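Local coordinates for Dbv8 protein (Nonomuraea, PDB 4MFZ) that probably transfers long aliphatic acyl groups such as decanoyl from acyl-CoA to an amine of a glycopeptide antibiotic, as a GNAT-family N-acyltransferase, at residues 46-51 against 95-100; 104-109 against 140-145; 289-294 against 327-332. All coordinates share one frame; numbering follows the deposited sequence.

Contact 1. Residues 46-51 against 95-100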
loop_
_atom_site.group_PDB
_atom_site.type_symbol
_atom_site.label_atom_id
_atom_site.label_comp_id
_atom_site.label_asym_id
_atom_site.label_seq_id
_atom_site.Cartn_x
_atom_site.Cartn_y
_atom_site.Cartn_z
ATOM N N LEU A 46 -13.384 15.378 14.320
ATOM C CA LEU A 46 -14.089 14.077 14.334
ATOM C C LEU A 46 -14.360 13.556 15.744
ATOM O O LEU A 46 -15.444 13.046 16.016
ATOM C CB LEU A 46 -13.336 12.976 13.545
ATOM C CG LEU A 46 -13.212 13.151 12.025
ATOM C CD1 LEU A 46 -12.193 12.188 11.436
ATOM C CD2 LEU A 46 -14.531 13.008 11.296
ATOM N N GLY A 47 -13.383 13.678 16.633
ATOM C CA GLY A 47 -13.530 13.087 17.968
ATOM C C GLY A 47 -13.465 11.556 17.939
ATOM O O GLY A 47 -13.174 10.953 16.885
ATOM N N PRO A 48 -13.723 10.914 19.091
ATOM C CA PRO A 48 -13.615 9.451 19.195
ATOM C C PRO A 48 -14.688 8.744 18.351
ATOM O O PRO A 48 -15.772 9.291 18.155
ATOM C CB PRO A 48 -13.861 9.166 20.688
ATOM C CG PRO A 48 -13.866 10.483 21.398
ATOM C CD PRO A 48 -14.118 11.551 20.369
ATOM N N PRO A 49 -14.377 7.544 17.840
ATOM C CA PRO A 49 -15.323 6.759 17.020
ATOM C C PRO A 49 -16.580 6.326 17.793
ATOM O O PRO A 49 -16.515 6.108 19.013
ATOM C CB PRO A 49 -14.502 5.508 16.653
ATOM C CG PRO A 49 -13.533 5.359 17.811
ATOM C CD PRO A 49 -13.168 6.763 18.188
ATOM N N PRO A 50 -17.722 6.161 17.087
ATOM C CA PRO A 50 -18.926 5.711 17.797
ATOM C C PRO A 50 -18.748 4.294 18.345
ATOM O O PRO A 50 -19.420 3.929 19.317
ATOM C CB PRO A 50 -20.023 5.760 16.718
ATOM C CG PRO A 50 -19.299 5.662 15.418
ATOM C CD PRO A 50 -17.951 6.302 15.631
ATOM N N GLU A 51 -17.838 3.525 17.741
ATOM C CA GLU A 51 -17.474 2.183 18.207
ATOM C C GLU A 51 -16.101 2.199 18.841
ATOM O O GLU A 51 -15.108 2.442 18.140
ATOM C CB GLU A 51 -17.384 1.233 17.020
ATOM C CG GLU A 51 -18.699 0.914 16.350
ATOM C CD GLU A 51 -19.315 -0.357 16.895
ATOM O OE1 GLU A 51 -19.416 -0.497 18.142
ATOM O OE2 GLU A 51 -19.697 -1.215 16.064
ATOM N N LEU A 95 -4.849 7.537 17.430
ATOM C CA LEU A 95 -5.317 6.253 16.884
ATOM C C LEU A 95 -6.844 6.238 16.773
ATOM O O LEU A 95 -7.428 5.837 15.752
ATOM C CB LEU A 95 -4.897 5.138 17.846
ATOM C CG LEU A 95 -5.446 3.728 17.616
ATOM C CD1 LEU A 95 -5.085 3.206 16.232
ATOM C CD2 LEU A 95 -4.918 2.792 18.705
ATOM N N GLU A 96 -7.471 6.668 17.855
ATOM C CA GLU A 96 -8.915 6.778 17.962
ATOM C C GLU A 96 -9.513 7.588 16.818
ATOM O O GLU A 96 -10.476 7.156 16.154
ATOM C CB GLU A 96 -9.215 7.529 19.263
ATOM C CG GLU A 96 -10.202 6.812 20.125
ATOM C CD GLU A 96 -10.271 7.374 21.527
ATOM O OE1 GLU A 96 -9.890 8.555 21.758
ATOM O OE2 GLU A 96 -10.696 6.596 22.396
ATOM N N ARG A 97 -8.973 8.791 16.651
ATOM C CA ARG A 97 -9.478 9.743 15.658
ATOM C C ARG A 97 -9.077 9.384 14.225
ATOM O O ARG A 97 -9.874 9.547 13.303
ATOM C CB ARG A 97 -9.072 11.189 16.054
ATOM C CG ARG A 97 -9.801 11.624 17.321
ATOM C CD ARG A 97 -9.152 12.776 18.086
ATOM N NE ARG A 97 -9.916 13.106 19.306
ATOM C CZ ARG A 97 -9.990 12.317 20.378
ATOM N NH1 ARG A 97 -9.323 11.135 20.436
ATOM N NH2 ARG A 97 -10.702 12.716 21.428
ATOM N N ALA A 98 -7.858 8.888 14.029
ATOM C CA ALA A 98 -7.444 8.311 12.733
ATOM C C ALA A 98 -8.365 7.168 12.301
ATOM O O ALA A 98 -8.787 7.126 11.168
ATOM C CB ALA A 98 -5.994 7.823 12.781
ATOM N N HIS A 99 -8.650 6.236 13.202
ATOM C CA HIS A 99 -9.586 5.146 12.929
ATOM C C HIS A 99 -10.967 5.679 12.551
ATOM O O HIS A 99 -11.614 5.185 11.621
ATOM C CB HIS A 99 -9.676 4.237 14.149
ATOM C CG HIS A 99 -10.887 3.353 14.154
ATOM N ND1 HIS A 99 -11.049 2.327 13.279
ATOM C CD2 HIS A 99 -12.034 3.383 14.946
ATOM C CE1 HIS A 99 -12.235 1.734 13.519
ATOM N NE2 HIS A 99 -12.842 2.396 14.518
ATOM N N HIS A 100 -11.403 6.708 13.265
ATOM C CA HIS A 100 -12.695 7.310 13.027
ATOM C C HIS A 100 -12.770 7.850 11.629
ATOM O O HIS A 100 -13.778 7.655 10.973
ATOM C CB HIS A 100 -13.005 8.406 14.066
ATOM C CG HIS A 100 -14.442 8.877 14.038
ATOM N ND1 HIS A 100 -14.921 9.811 14.898
ATOM C CD2 HIS A 100 -15.524 8.482 13.236
ATOM C CE1 HIS A 100 -16.237 10.016 14.640
ATOM N NE2 HIS A 100 -16.598 9.195 13.625
HETATM O O HOH W 1 -15.735 3.018 14.811
#
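His100 and the three prolines Pro48 to Pro50 form the heart of a surface contact in which the chain leaving helix 37-46 is laid along one side of helix 89-104. One hydrogen bond crosses it: His100 ND1 donates to Gly47 O over 2.9 Å, nearly straight at 171°. The oxygen lies in the plane of the imidazole, but the ring approaches from well above the carbonyl plane rather than along a lone pair. Because CG of His100 stands anti to the backbone N (chi1 -169°), the ring reaches out from the helix to this carbonyl. One face takes aliphatic C-H groups in two CH-pi contacts, Pro49 CA 3.9 Å and Pro50 CD 4.1 Å from the ring centroid.

Gly47 is the first residue to leave helical geometry after Leu46, and its positive phi (71°), a conformation that suits glycine, turns the chain out of the helix. The Pro48-Pro49-Pro50 run leads on toward helix 58-67, across helix 89-104 of the N-acyltransferase N-terminal domain; prolines, with no backbone N-H to satisfy, suit a chain that meets the helix mainly through its rings. Pro49 is wedged between side chains of successive turns: its CD lies 3.5 Å from Glu96 CG, and its CB meets the edge of the His99 ring 3.7 Å away at CD2.

Nearer the end of helix 37-46, Pro48 lies alongside Arg97, its CD 3.8 Å from NH2 over a face of the guanidinium. That group is steadied by a salt bridge from NH1 to Glu96 OE1 and by a cation-pi contact with Trp93. His99 is held at ND1 by Thr138 of helix 130-148, while a water 3.0 Å from His99 NE2 links it weakly to Glu51 O.

Contact 2. Residues 104-109 against 140-145. With NA (sodium ion), chain C.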
loop_
_atom_site.group_PDB
_atom_site.type_symbol
_atom_site.label_atom_id
_atom_site.label_comp_id
_atom_site.label_asym_id
_atom_site.label_seq_id
_atom_site.Cartn_x
_atom_site.Cartn_y
_atom_site.Cartn_z
ATOM N N ARG A 104 -15.620 6.624 8.756
ATOM C CA ARG A 104 -16.498 7.709 8.301
ATOM C C ARG A 104 -16.714 7.787 6.767
ATOM O O ARG A 104 -17.799 8.159 6.327
ATOM C CB ARG A 104 -15.927 9.035 8.822
ATOM C CG ARG A 104 -16.697 10.285 8.455
ATOM C CD ARG A 104 -17.780 10.529 9.492
ATOM N NE ARG A 104 -18.292 11.886 9.383
ATOM C CZ ARG A 104 -19.163 12.268 8.462
ATOM N NH1 ARG A 104 -19.625 11.387 7.574
ATOM N NH2 ARG A 104 -19.572 13.533 8.430
ATOM N N HIS A 105 -15.693 7.485 5.956
ATOM C CA HIS A 105 -15.882 7.336 4.502
ATOM C C HIS A 105 -15.497 5.975 3.990
ATOM O O HIS A 105 -14.969 5.828 2.895
ATOM C CB HIS A 105 -15.169 8.443 3.723
ATOM C CG HIS A 105 -15.561 9.834 4.167
ATOM N ND1 HIS A 105 -16.830 10.291 4.085
ATOM C CD2 HIS A 105 -14.821 10.840 4.763
ATOM C CE1 HIS A 105 -16.892 11.533 4.581
ATOM N NE2 HIS A 105 -15.661 11.873 5.000
ATOM N N MET A 106 -15.769 4.966 4.808
ATOM C CA MET A 106 -15.538 3.577 4.469
ATOM C C MET A 106 -16.174 3.241 3.123
ATOM O O MET A 106 -17.377 3.399 2.918
ATOM C CB MET A 106 -16.068 2.666 5.589
ATOM C CG MET A 106 -15.990 1.168 5.294
ATOM S SD MET A 106 -14.299 0.542 5.210
ATOM C CE MET A 106 -13.846 0.579 6.952
ATOM N N GLY A 107 -15.341 2.806 2.191
ATOM C CA GLY A 107 -15.844 2.271 0.930
ATOM C C GLY A 107 -16.266 3.307 -0.077
ATOM O O GLY A 107 -16.773 2.953 -1.137
ATOM N N ASP A 108 -16.023 4.580 0.218
ATOM C CA ASP A 108 -16.511 5.641 -0.644
ATOM C C ASP A 108 -15.392 6.195 -1.497
ATOM O O ASP A 108 -14.578 7.012 -1.018
ATOM C CB ASP A 108 -17.162 6.754 0.182
ATOM C CG ASP A 108 -17.703 7.892 -0.689
ATOM O OD1 ASP A 108 -17.525 7.871 -1.926
ATOM O OD2 ASP A 108 -18.305 8.829 -0.135
ATOM N N TYR A 109 -15.356 5.775 -2.768
ATOM C CA TYR A 109 -14.257 6.156 -3.676
ATOM C C TYR A 109 -14.343 7.597 -4.223
ATOM O O TYR A 109 -13.393 8.070 -4.860
ATOM C CB TYR A 109 -14.132 5.153 -4.826
ATOM C CG TYR A 109 -15.401 5.021 -5.625
ATOM C CD1 TYR A 109 -15.688 5.922 -6.640
ATOM C CD2 TYR A 109 -16.329 4.004 -5.352
ATOM C CE1 TYR A 109 -16.860 5.845 -7.364
ATOM C CE2 TYR A 109 -17.511 3.912 -6.082
ATOM C CZ TYR A 109 -17.766 4.849 -7.083
ATOM O OH TYR A 109 -18.908 4.785 -7.850
ATOM N N PRO A 140 -12.605 -4.785 11.981
ATOM C CA PRO A 140 -14.022 -5.114 12.062
ATOM C C PRO A 140 -14.943 -4.275 11.162
ATOM O O PRO A 140 -15.848 -4.844 10.534
ATOM C CB PRO A 140 -14.349 -4.944 13.560
ATOM C CG PRO A 140 -13.047 -5.197 14.240
ATOM C CD PRO A 140 -12.028 -4.564 13.327
ATOM N N ALA A 141 -14.735 -2.956 11.095
ATOM C CA ALA A 141 -15.465 -2.111 10.142
ATOM C C ALA A 141 -15.201 -2.549 8.702
ATOM O O ALA A 141 -16.102 -2.628 7.885
ATOM C CB ALA A 141 -15.037 -0.652 10.302
ATOM N N LEU A 142 -13.938 -2.788 8.378
ATOM C CA LEU A 142 -13.593 -3.167 7.016
ATOM C C LEU A 142 -14.359 -4.437 6.622
ATOM O O LEU A 142 -14.946 -4.523 5.535
ATOM C CB LEU A 142 -12.058 -3.397 6.896
ATOM C CG LEU A 142 -11.513 -3.825 5.537
ATOM C CD1 LEU A 142 -11.712 -5.323 5.349
ATOM C CD2 LEU A 142 -12.205 -3.070 4.421
ATOM N N ARG A 143 -14.314 -5.417 7.506
ATOM C CA ARG A 143 -14.977 -6.686 7.319
ATOM C C ARG A 143 -16.477 -6.548 7.275
ATOM O O ARG A 143 -17.111 -7.197 6.452
ATOM C CB ARG A 143 -14.513 -7.694 8.364
ATOM C CG ARG A 143 -13.165 -8.277 7.932
ATOM C CD ARG A 143 -12.327 -8.826 9.071
ATOM N NE ARG A 143 -12.491 -10.254 9.384
ATOM C CZ ARG A 143 -13.095 -11.188 8.637
ATOM N NH1 ARG A 143 -13.655 -10.907 7.448
ATOM N NH2 ARG A 143 -13.145 -12.444 9.101
ATOM N N ARG A 144 -17.052 -5.672 8.108
ATOM C CA ARG A 144 -18.472 -5.377 7.937
ATOM C C ARG A 144 -18.779 -4.829 6.541
ATOM O O ARG A 144 -19.746 -5.262 5.908
ATOM C CB ARG A 144 -19.006 -4.454 9.030
ATOM C CG ARG A 144 -19.214 -5.173 10.351
ATOM C CD ARG A 144 -19.946 -4.291 11.358
ATOM N NE ARG A 144 -19.256 -3.043 11.667
ATOM C CZ ARG A 144 -18.380 -2.873 12.652
ATOM N NH1 ARG A 144 -18.034 -3.884 13.448
ATOM N NH2 ARG A 144 -17.832 -1.676 12.828
ATOM N N PHE A 145 -17.963 -3.904 6.040
ATOM C CA PHE A 145 -18.151 -3.379 4.667
ATOM C C PHE A 145 -18.048 -4.473 3.568
ATOM O O PHE A 145 -18.890 -4.560 2.678
ATOM C CB PHE A 145 -17.173 -2.236 4.353
ATOM C CG PHE A 145 -17.355 -1.660 2.968
ATOM C CD1 PHE A 145 -18.545 -1.001 2.621
ATOM C CD2 PHE A 145 -16.360 -1.796 2.004
ATOM C CE1 PHE A 145 -18.749 -0.500 1.337
ATOM C CE2 PHE A 145 -16.551 -1.278 0.723
ATOM C CZ PHE A 145 -17.748 -0.635 0.383
HETATM NA NA NA C . -14.985 13.834 5.778
HETATM O O HOH W 2 -16.001 16.073 6.545
HETATM O O HOH W 3 -12.876 13.368 5.141
HETATM O O HOH W 4 -14.203 13.446 7.804
HETATM O O HOH W 5 -14.412 15.059 3.961
#
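Met106 and Gly107, in the type II beta turn from His105 to Asp108, pack against Ala141, Leu142 and Phe145 on helix 130-148, so the loop leaving helix 89-104 rests on a neighbouring helix of the N-terminal domain. The contact is apolar, with no hydrogen bond crossing it. Met106 supplies most of its side of the contact: with CG anti to its own N (chi1 175°) and bends at both following torsions, the bent thioether reaches the helix, bringing CE to 3.8 Å from Ala141 CB, whose small methyl admits it closely. Further back, Met106 CG lies 3.7 Å from Phe145 CB.

Against the aromatic ring, Gly107 CA sits over a face of Phe145, 3.9 Å from its centroid, in a CH-pi contact. Glycine suits this place twice: its positive phi fits the turn, and a CB here would collide with the ring. The Met106 sulfur makes an oblique Met-aromatic contact with the same ring.

Metal binding involves the turn's first residue, on a side of the loop that does not meet the helix: a sodium ion is held by four waters and by His105 NE2, 2.2 Å away.

Contact 3. Residues 289-294 against 327-332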
loop_
_atom_site.group_PDB
_atom_site.type_symbol
_atom_site.label_atom_id
_atom_site.label_comp_id
_atom_site.label_asym_id
_atom_site.label_seq_id
_atom_site.Cartn_x
_atom_site.Cartn_y
_atom_site.Cartn_z
ATOM N N ASP A 289 10.922 10.935 -14.426
ATOM C CA ASP A 289 12.205 10.397 -13.968
ATOM C C ASP A 289 11.980 9.110 -13.205
ATOM O O ASP A 289 11.092 9.027 -12.373
ATOM C CB ASP A 289 12.926 11.409 -13.080
ATOM C CG ASP A 289 13.230 12.708 -13.800
ATOM O OD1 ASP A 289 13.161 12.739 -15.051
ATOM O OD2 ASP A 289 13.542 13.707 -13.114
ATOM N N GLY A 290 12.769 8.089 -13.511
ATOM C CA GLY A 290 12.529 6.772 -12.937
ATOM C C GLY A 290 13.686 6.114 -12.224
ATOM O O GLY A 290 13.583 4.941 -11.844
ATOM N N ASP A 291 14.788 6.840 -12.028
ATOM C CA ASP A 291 15.939 6.254 -11.329
ATOM C C ASP A 291 15.571 5.841 -9.907
ATOM O O ASP A 291 15.831 4.706 -9.504
ATOM C CB ASP A 291 17.149 7.201 -11.315
ATOM C CG ASP A 291 17.734 7.458 -12.710
ATOM O OD1 ASP A 291 17.369 6.781 -13.697
ATOM O OD2 ASP A 291 18.604 8.347 -12.798
ATOM N N ASP A 292 14.944 6.743 -9.151
ATOM C CA ASP A 292 14.516 6.428 -7.770
ATOM C C ASP A 292 13.585 5.223 -7.740
ATOM O O ASP A 292 13.752 4.295 -6.924
ATOM C CB ASP A 292 13.799 7.618 -7.100
ATOM C CG ASP A 292 14.749 8.752 -6.704
ATOM O OD1 ASP A 292 15.920 8.742 -7.130
ATOM O OD2 ASP A 292 14.314 9.664 -5.959
ATOM N N ALA A 293 12.595 5.241 -8.631
ATOM C CA ALA A 293 11.563 4.227 -8.596
ATOM C C ALA A 293 12.098 2.838 -8.982
ATOM O O ALA A 293 11.727 1.849 -8.370
ATOM C CB ALA A 293 10.401 4.624 -9.488
ATOM N N ILE A 294 12.953 2.758 -9.992
ATOM C CA ILE A 294 13.525 1.462 -10.371
ATOM C C ILE A 294 14.465 0.907 -9.287
ATOM O O ILE A 294 14.443 -0.281 -8.985
ATOM C CB ILE A 294 14.185 1.494 -11.751
ATOM C CG1 ILE A 294 14.298 0.069 -12.299
ATOM C CG2 ILE A 294 15.513 2.239 -11.696
ATOM C CD1 ILE A 294 14.458 -0.019 -13.796
ATOM N N ARG A 327 23.531 6.860 -17.906
ATOM C CA ARG A 327 22.205 6.845 -18.561
ATOM C C ARG A 327 21.055 6.817 -17.545
ATOM O O ARG A 327 21.296 6.625 -16.362
ATOM C CB ARG A 327 22.111 5.669 -19.532
ATOM C CG ARG A 327 23.098 5.789 -20.676
ATOM C CD ARG A 327 23.102 4.559 -21.570
ATOM N NE ARG A 327 21.855 4.445 -22.323
ATOM C CZ ARG A 327 21.505 3.376 -23.041
ATOM N NH1 ARG A 327 22.303 2.312 -23.112
ATOM N NH2 ARG A 327 20.345 3.369 -23.685
ATOM N N HIS A 328 19.819 6.998 -18.002
ATOM C CA HIS A 328 18.665 7.137 -17.079
ATOM C C HIS A 328 17.463 6.278 -17.340
ATOM O O HIS A 328 17.168 5.942 -18.477
ATOM C CB HIS A 328 18.246 8.605 -16.954
ATOM C CG HIS A 328 19.306 9.464 -16.313
ATOM N ND1 HIS A 328 20.200 10.171 -17.038
ATOM C CD2 HIS A 328 19.642 9.656 -14.968
ATOM C CE1 HIS A 328 21.051 10.813 -16.197
ATOM N NE2 HIS A 328 20.708 10.490 -14.929
ATOM N N TRP A 329 16.747 5.957 -16.260
ATOM C CA TRP A 329 15.495 5.204 -16.327
ATOM C C TRP A 329 14.293 6.093 -16.240
ATOM O O TRP A 329 14.311 7.092 -15.525
ATOM C CB TRP A 329 15.455 4.200 -15.190
ATOM C CG TRP A 329 16.534 3.161 -15.327
ATOM C CD1 TRP A 329 17.747 3.095 -14.638
ATOM C CD2 TRP A 329 16.543 2.029 -16.251
ATOM N NE1 TRP A 329 18.484 2.002 -15.054
ATOM C CE2 TRP A 329 17.813 1.319 -16.023
ATOM C CE3 TRP A 329 15.649 1.537 -17.203
ATOM C CZ2 TRP A 329 18.150 0.166 -16.726
ATOM C CZ3 TRP A 329 16.005 0.377 -17.910
ATOM C CH2 TRP A 329 17.223 -0.298 -17.668
ATOM N N TYR A 330 13.226 5.714 -16.947
ATOM C CA TYR A 330 11.942 6.446 -16.898
ATOM C C TYR A 330 10.759 5.584 -16.447
ATOM O O TYR A 330 10.729 4.381 -16.679
ATOM C CB TYR A 330 11.654 7.130 -18.252
ATOM C CG TYR A 330 12.780 8.056 -18.616
ATOM C CD1 TYR A 330 12.796 9.374 -18.149
ATOM C CD2 TYR A 330 13.872 7.600 -19.361
ATOM C CE1 TYR A 330 13.853 10.226 -18.439
ATOM C CE2 TYR A 330 14.931 8.440 -19.653
ATOM C CZ TYR A 330 14.915 9.747 -19.186
ATOM O OH TYR A 330 15.966 10.586 -19.474
ATOM N N GLN A 331 9.802 6.210 -15.770
ATOM C CA GLN A 331 8.494 5.630 -15.534
ATOM C C GLN A 331 7.589 6.024 -16.681
ATOM O O GLN A 331 7.701 7.145 -17.199
ATOM C CB GLN A 331 7.897 6.225 -14.279
ATOM C CG GLN A 331 8.571 5.792 -12.997
ATOM C CD GLN A 331 7.754 6.217 -11.810
ATOM O OE1 GLN A 331 7.116 5.405 -11.142
ATOM N NE2 GLN A 331 7.726 7.510 -11.569
ATOM N N ARG A 332 6.683 5.136 -17.078
ATOM C CA ARG A 332 5.645 5.518 -18.046
ATOM C C ARG A 332 4.271 5.204 -17.488
ATOM O O ARG A 332 4.118 4.278 -16.681
ATOM C CB ARG A 332 5.830 4.848 -19.426
ATOM C CG ARG A 332 7.258 4.829 -19.960
ATOM C CD ARG A 332 7.690 6.143 -20.595
ATOM N NE ARG A 332 7.341 6.137 -22.005
ATOM C CZ ARG A 332 6.252 6.706 -22.488
ATOM N NH1 ARG A 332 5.451 7.333 -21.672
ATOM N NH2 ARG A 332 5.970 6.653 -23.773
#
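Gly290 and Trp329 join a strand-to-helix corner to the beginning of strand 330-337, at the edge of the mixed sheet of the GNAT-like C-terminal domain. Strand 281-289, an outermost strand of that sheet, runs antiparallel to 330-337; Asp289 and Tyr330 form a non-hydrogen-bonded pair, and Gly290 then serves as the N-cap of helix 291-299.

The tight part lies just past this pair. Gly290 N donates to Trp329 O at 2.7 Å, though the bond is bent (132°). Glycine suits the spot because a side chain would point into the backbone of Trp329 to Gln331. In return, Asp291 OD1 accepts from Trp329 N at 2.8 Å, almost straight at 170° and met nearly along the C-O bond. The short aspartate side chain, CG anti to its carbonyl carbon (chi1 -66°), brings OD1 within bonding distance of that N-H, tying the first turn of the helix to the chain entering the strand. About one turn further along the helix, Ile294 packs on the indole: CD1 rests on one face, 4.1 Å from the centroid of the six-membered ring, and CG2 comes within 3.8 Å of Trp329 CD1. A branched aliphatic residue can thus touch both rings of a broad buried indole, which also meets His322 and Leu323 of helix 314-324.

Toward the surface the fit is looser. The side chains of Asp289 and Tyr330 diverge, and Asp289 OD1 comes no closer than 4.3 Å to Tyr330 CE1, an oblique approach without a hydrogen bond. Gln331, its backbone bonded to Gln288 of the adjacent strand, sends an extended side chain past the helix start. There its amide makes simple van der Waals contact, OE1 lying 3.8 Å from Ala293 CB.

Overall arrangement
Contacts 1 and 2 belong to the helical N-terminal half and follow each other along the chain, their centres 14 Å apart. Helix 89-104 joins them: its middle carries 95-100, and the loop at its end holds 104-109. Helix 130-148 backs both, giving Thr138 to the first and 140-145 to the second, and a long, weak ion pair between Glu51 and Arg144 bridges them. Contact 3 comes last, across the chain's centre, about 35 Å from contact 2 and 40 Å from contact 1, centre to centre. It ties helix 291-299 to the sheet of the GNAT-like domain, which holds the decanoyl-CoA pocket; the side chain of Gln331 is about 7 Å from that ligand.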